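PDB 1J6U: UDP-N-acetylmuramate--L-alanine ligase from Thermotoga maritima, which catalyses the ATP-dependent joining of L-alanine to UDP-N-acetylmuramate, a step in building bacterial cell-wall peptidoglycan. Local coordinates for residues T126-L139 / P298-R312. Numbering follows the deposited sequence.
Sequences TTTTAMVAHVLKHL and PVLEALEEFRGVHRR
Phe306 is sandwiched between Met131 and its own chain. The selenomethionine lies across one ring face, and Met131 CG is 3.7 Å from the Phe306 ring centroid in a CH-pi contact. Met131 SE sits obliquely, 5.1 Å from the Phe306 ring centroid, a Met-aromatic contact. Gly308 N faces the opposite side of the ring, while Ala130 CB and His134 CG meet its edge. Replacing Phe306 by an alanine is likely to leave Met131 CG and Ala130 CB without their aromatic partner and open a gap beside the helix.

Apolar contacts continue along the helix in both directions from this ring. Toward its N-terminal end, Ala130 CB presses tightly on Val309 CG2 at 3.5 Å. Toward its C-terminal end, Val135 meets Val299 and Leu303 through its two methyls, and Leu139 CD2 packs on Pro298 CB.

The helix of 126-138 starts within the P-loop of the Mur ligase middle domain; Thr126 and Thr127 belong to the predicted ATP site. Helix 298-305 packs on it with 125° between their N-to-C directions, then leads through Phe306 and Val309 toward the C-terminal domain.

Two histidines make the direct hydrogen bonds. CG of His134 is anti to the backbone N (chi1 172°), which brings His134 NE2 to Ala302 O in a 2.6 Å hydrogen bond, bent at 134°. The oxygen lies in the ring plane, but the nitrogen sits above the carbonyl plane. His138 rests one face on Ala302 CB and gives a weak hydrogen bond from NE2 to Glu301 OE1. A water bridges Thr127 OG1 and Val309 N.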
loop_
_atom_site.group_PDB
_atom_site.type_symbol
_atom_site.label_atom_id
_atom_site.label_comp_id
_atom_site.label_asym_id
_atom_site.label_seq_id
_atom_site.Cartn_x
_atom_site.Cartn_y
_atom_site.Cartn_z
ATOM N N THR A 126 -3.113 1.855 2.484
ATOM C CA THR A 126 -2.436 0.627 2.898
ATOM C C THR A 126 -1.679 0.785 4.196
ATOM O O THR A 126 -1.709 -0.115 5.046
ATOM C CB THR A 126 -1.477 0.083 1.756
ATOM O OG1 THR A 126 -2.208 0.009 0.533
ATOM C CG2 THR A 126 -0.979 -1.304 2.059
ATOM N N THR A 127 -0.979 1.908 4.355
ATOM C CA THR A 127 -0.235 2.142 5.592
ATOM C C THR A 127 -1.222 2.276 6.766
ATOM O O THR A 127 -1.004 1.690 7.849
ATOM C CB THR A 127 0.653 3.417 5.508
ATOM O OG1 THR A 127 1.815 3.127 4.738
ATOM C CG2 THR A 127 1.112 3.864 6.911
ATOM N N THR A 128 -2.296 3.040 6.535
ATOM C CA THR A 128 -3.321 3.253 7.560
ATOM C C THR A 128 -3.904 1.914 7.969
ATOM O O THR A 128 -4.039 1.611 9.164
ATOM C CB THR A 128 -4.404 4.187 7.054
ATOM O OG1 THR A 128 -3.822 5.485 6.854
ATOM C CG2 THR A 128 -5.564 4.284 8.079
ATOM N N THR A 129 -4.210 1.087 6.975
ATOM C CA THR A 129 -4.715 -0.246 7.268
ATOM C C THR A 129 -3.712 -1.064 8.067
ATOM O O THR A 129 -4.081 -1.803 8.977
ATOM C CB THR A 129 -4.987 -1.038 5.994
ATOM O OG1 THR A 129 -5.847 -0.291 5.135
ATOM C CG2 THR A 129 -5.627 -2.354 6.336
ATOM N N ALA A 130 -2.437 -0.935 7.723
ATOM C CA ALA A 130 -1.409 -1.710 8.404
ATOM C C ALA A 130 -1.321 -1.227 9.855
ATOM O O ALA A 130 -1.152 -2.031 10.804
ATOM C CB ALA A 130 -0.051 -1.582 7.653
HETATM N N MSE A 131 -1.461 0.086 10.030
HETATM C CA MSE A 131 -1.442 0.666 11.368
HETATM C C MSE A 131 -2.608 0.099 12.215
HETATM O O MSE A 131 -2.382 -0.359 13.334
HETATM C CB MSE A 131 -1.517 2.175 11.283
HETATM C CG MSE A 131 -0.257 2.793 10.873
HETATM SE SE MSE A 131 -0.454 4.677 10.672
HETATM C CE MSE A 131 1.415 5.174 10.806
ATOM N N VAL A 132 -3.830 0.114 11.661
ATOM C CA VAL A 132 -5.005 -0.401 12.333
ATOM C C VAL A 132 -4.759 -1.841 12.727
ATOM O O VAL A 132 -4.944 -2.208 13.890
ATOM C CB VAL A 132 -6.263 -0.324 11.422
ATOM C CG1 VAL A 132 -7.491 -0.992 12.113
ATOM C CG2 VAL A 132 -6.578 1.112 11.134
ATOM N N ALA A 133 -4.346 -2.649 11.755
ATOM C CA ALA A 133 -4.050 -4.043 12.013
ATOM C C ALA A 133 -2.975 -4.179 13.095
ATOM O O ALA A 133 -3.079 -5.016 13.996
ATOM C CB ALA A 133 -3.555 -4.739 10.714
ATOM N N HIS A 134 -1.909 -3.398 12.965
ATOM C CA HIS A 134 -0.827 -3.445 13.943
ATOM C C HIS A 134 -1.331 -3.116 15.378
ATOM O O HIS A 134 -0.969 -3.804 16.324
ATOM C CB HIS A 134 0.277 -2.491 13.489
ATOM C CG HIS A 134 1.373 -2.298 14.485
ATOM N ND1 HIS A 134 2.361 -3.234 14.696
ATOM C CD2 HIS A 134 1.684 -1.239 15.273
ATOM C CE1 HIS A 134 3.240 -2.759 15.560
ATOM N NE2 HIS A 134 2.852 -1.550 15.924
ATOM N N VAL A 135 -2.135 -2.060 15.529
ATOM C CA VAL A 135 -2.733 -1.689 16.824
ATOM C C VAL A 135 -3.569 -2.876 17.365
ATOM O O VAL A 135 -3.349 -3.376 18.470
ATOM C CB VAL A 135 -3.681 -0.474 16.684
ATOM C CG1 VAL A 135 -4.447 -0.253 17.982
ATOM C CG2 VAL A 135 -2.889 0.790 16.338
ATOM N N LEU A 136 -4.524 -3.335 16.576
ATOM C CA LEU A 136 -5.348 -4.455 16.992
ATOM C C LEU A 136 -4.481 -5.655 17.407
ATOM O O LEU A 136 -4.772 -6.362 18.375
ATOM C CB LEU A 136 -6.328 -4.837 15.869
ATOM C CG LEU A 136 -7.801 -4.390 15.946
ATOM C CD1 LEU A 136 -8.072 -3.611 17.235
ATOM C CD2 LEU A 136 -8.173 -3.589 14.734
ATOM N N LYS A 137 -3.392 -5.899 16.712
ATOM C CA LYS A 137 -2.578 -7.036 17.117
ATOM C C LYS A 137 -1.880 -6.753 18.445
ATOM O O LYS A 137 -1.751 -7.639 19.286
ATOM C CB LYS A 137 -1.536 -7.360 16.039
ATOM C CG LYS A 137 -2.060 -8.179 14.866
ATOM C CD LYS A 137 -1.089 -8.135 13.652
ATOM C CE LYS A 137 0.328 -8.659 13.943
ATOM N NZ LYS A 137 0.406 -10.052 14.477
ATOM N N HIS A 138 -1.438 -5.507 18.633
ATOM C CA HIS A 138 -0.709 -5.132 19.833
ATOM C C HIS A 138 -1.613 -5.232 21.003
ATOM O O HIS A 138 -1.186 -5.630 22.081
ATOM C CB HIS A 138 -0.194 -3.723 19.738
ATOM C CG HIS A 138 0.617 -3.295 20.915
ATOM N ND1 HIS A 138 1.928 -3.674 21.092
ATOM C CD2 HIS A 138 0.335 -2.437 21.927
ATOM C CE1 HIS A 138 2.425 -3.057 22.151
ATOM N NE2 HIS A 138 1.479 -2.300 22.674
ATOM N N LEU A 139 -2.871 -4.879 20.775
ATOM C CA LEU A 139 -3.878 -4.938 21.816
ATOM C C LEU A 139 -4.355 -6.335 21.984
ATOM O O LEU A 139 -5.381 -6.553 22.619
ATOM C CB LEU A 139 -5.069 -4.092 21.464
ATOM C CG LEU A 139 -4.728 -2.616 21.429
ATOM C CD1 LEU A 139 -6.013 -1.850 21.280
ATOM C CD2 LEU A 139 -3.999 -2.203 22.665
ATOM N N PRO A 298 -1.730 2.064 25.150
ATOM C CA PRO A 298 -1.180 0.988 24.321
ATOM C C PRO A 298 -1.280 1.277 22.831
ATOM O O PRO A 298 -0.445 0.803 22.071
ATOM C CB PRO A 298 -1.995 -0.246 24.731
ATOM C CG PRO A 298 -3.196 0.289 25.260
ATOM C CD PRO A 298 -2.722 1.497 26.064
ATOM N N VAL A 299 -2.280 2.058 22.422
ATOM C CA VAL A 299 -2.431 2.382 21.011
ATOM C C VAL A 299 -1.228 3.187 20.541
ATOM O O VAL A 299 -0.738 2.956 19.457
ATOM C CB VAL A 299 -3.726 3.183 20.743
ATOM C CG1 VAL A 299 -3.772 3.733 19.295
ATOM C CG2 VAL A 299 -4.901 2.279 20.947
ATOM N N LEU A 300 -0.742 4.105 21.370
ATOM C CA LEU A 300 0.407 4.938 21.025
ATOM C C LEU A 300 1.738 4.194 21.091
ATOM O O LEU A 300 2.695 4.534 20.404
ATOM C CB LEU A 300 0.468 6.167 21.928
ATOM C CG LEU A 300 -0.630 7.197 21.624
ATOM C CD1 LEU A 300 -0.720 8.244 22.733
ATOM C CD2 LEU A 300 -0.329 7.864 20.316
ATOM N N GLU A 301 1.795 3.196 21.945
ATOM C CA GLU A 301 2.983 2.377 22.107
ATOM C C GLU A 301 3.131 1.557 20.800
ATOM O O GLU A 301 4.218 1.431 20.220
ATOM C CB GLU A 301 2.751 1.481 23.321
ATOM C CG GLU A 301 3.831 0.513 23.688
ATOM C CD GLU A 301 3.419 -0.310 24.908
ATOM O OE1 GLU A 301 2.192 -0.417 25.163
ATOM O OE2 GLU A 301 4.309 -0.856 25.600
ATOM N N ALA A 302 2.007 1.043 20.329
ATOM C CA ALA A 302 1.957 0.266 19.128
ATOM C C ALA A 302 2.314 1.173 17.938
ATOM O O ALA A 302 3.139 0.811 17.086
ATOM C CB ALA A 302 0.570 -0.296 18.962
ATOM N N LEU A 303 1.718 2.360 17.876
ATOM C CA LEU A 303 2.017 3.207 16.759
ATOM C C LEU A 303 3.474 3.560 16.747
ATOM O O LEU A 303 4.086 3.684 15.693
ATOM C CB LEU A 303 1.164 4.481 16.750
ATOM C CG LEU A 303 -0.301 4.284 16.328
ATOM C CD1 LEU A 303 -1.012 5.605 16.505
ATOM C CD2 LEU A 303 -0.430 3.780 14.878
ATOM N N GLU A 304 4.052 3.710 17.917
ATOM C CA GLU A 304 5.450 4.077 17.945
ATOM C C GLU A 304 6.312 2.943 17.377
ATOM O O GLU A 304 7.309 3.187 16.724
ATOM C CB GLU A 304 5.878 4.419 19.370
ATOM C CG GLU A 304 7.338 4.742 19.472
ATOM C CD GLU A 304 7.681 5.486 20.732
ATOM O OE1 GLU A 304 7.102 5.156 21.795
ATOM O OE2 GLU A 304 8.542 6.395 20.655
ATOM N N GLU A 305 5.884 1.715 17.597
ATOM C CA GLU A 305 6.597 0.535 17.141
ATOM C C GLU A 305 6.283 0.083 15.699
ATOM O O GLU A 305 6.966 -0.757 15.167
ATOM C CB GLU A 305 6.305 -0.621 18.115
ATOM C CG GLU A 305 7.090 -0.552 19.447
ATOM C CD GLU A 305 6.557 -1.536 20.520
ATOM O OE1 GLU A 305 5.919 -2.550 20.142
ATOM O OE2 GLU A 305 6.789 -1.300 21.739
ATOM N N PHE A 306 5.260 0.651 15.083
ATOM C CA PHE A 306 4.835 0.267 13.753
ATOM C C PHE A 306 6.007 0.318 12.817
ATOM O O PHE A 306 6.630 1.346 12.724
ATOM C CB PHE A 306 3.774 1.232 13.277
ATOM C CG PHE A 306 3.331 0.995 11.890
ATOM C CD1 PHE A 306 2.772 -0.238 11.520
ATOM C CD2 PHE A 306 3.432 2.012 10.953
ATOM C CE1 PHE A 306 2.330 -0.433 10.237
ATOM C CE2 PHE A 306 2.986 1.832 9.665
ATOM C CZ PHE A 306 2.433 0.602 9.298
ATOM N N ARG A 307 6.290 -0.777 12.107
ATOM C CA ARG A 307 7.452 -0.804 11.236
ATOM C C ARG A 307 7.269 -0.435 9.776
ATOM O O ARG A 307 8.242 -0.292 9.039
ATOM C CB ARG A 307 8.215 -2.122 11.424
ATOM C CG ARG A 307 8.932 -2.119 12.797
ATOM C CD ARG A 307 9.724 -3.379 13.144
ATOM N N GLY A 308 6.030 -0.201 9.381
ATOM C CA GLY A 308 5.772 0.240 8.020
ATOM C C GLY A 308 5.442 -0.891 7.084
ATOM O O GLY A 308 5.516 -2.083 7.437
ATOM N N VAL A 309 5.077 -0.513 5.878
ATOM C CA VAL A 309 4.715 -1.477 4.852
ATOM C C VAL A 309 5.776 -1.441 3.798
ATOM O O VAL A 309 6.227 -0.346 3.452
ATOM C CB VAL A 309 3.439 -1.070 4.167
ATOM C CG1 VAL A 309 3.103 -2.068 2.998
ATOM C CG2 VAL A 309 2.357 -0.982 5.193
ATOM N N HIS A 310 6.162 -2.609 3.266
ATOM C CA HIS A 310 7.181 -2.622 2.192
ATOM C C HIS A 310 6.801 -1.729 1.033
ATOM O O HIS A 310 5.636 -1.648 0.617
ATOM C CB HIS A 310 7.490 -4.050 1.722
ATOM C CG HIS A 310 8.136 -4.885 2.798
ATOM N ND1 HIS A 310 8.569 -6.181 2.598
ATOM C CD2 HIS A 310 8.409 -4.596 4.097
ATOM C CE1 HIS A 310 9.076 -6.653 3.726
ATOM N NE2 HIS A 310 8.992 -5.711 4.651
ATOM N N ARG A 311 7.798 -0.978 0.595
ATOM C CA ARG A 311 7.725 -0.025 -0.495
ATOM C C ARG A 311 7.100 1.284 -0.102
ATOM O O ARG A 311 6.814 2.128 -0.969
ATOM C CB ARG A 311 7.004 -0.584 -1.721
ATOM C CG ARG A 311 7.664 -1.833 -2.331
ATOM C CD ARG A 311 7.925 -1.543 -3.785
ATOM N NE ARG A 311 7.431 -2.608 -4.620
ATOM C CZ ARG A 311 7.282 -2.517 -5.933
ATOM N NH1 ARG A 311 7.595 -1.400 -6.604
ATOM N NH2 ARG A 311 6.776 -3.554 -6.573
ATOM N N ARG A 312 6.833 1.469 1.180
ATOM C CA ARG A 312 6.349 2.807 1.590
ATOM C C ARG A 312 7.545 3.263 2.434
ATOM O O ARG A 312 7.628 2.977 3.621
ATOM C CB ARG A 312 5.062 2.743 2.417
ATOM C CG ARG A 312 4.162 1.621 2.033
ATOM C CD ARG A 312 3.283 1.938 0.845
ATOM N NE ARG A 312 2.953 0.668 0.215
ATOM C CZ ARG A 312 1.862 0.444 -0.497
ATOM N NH1 ARG A 312 0.980 1.416 -0.682
ATOM N NH2 ARG A 312 1.655 -0.760 -1.004
HETATM O O HOH W 1 4.404 2.131 6.034
#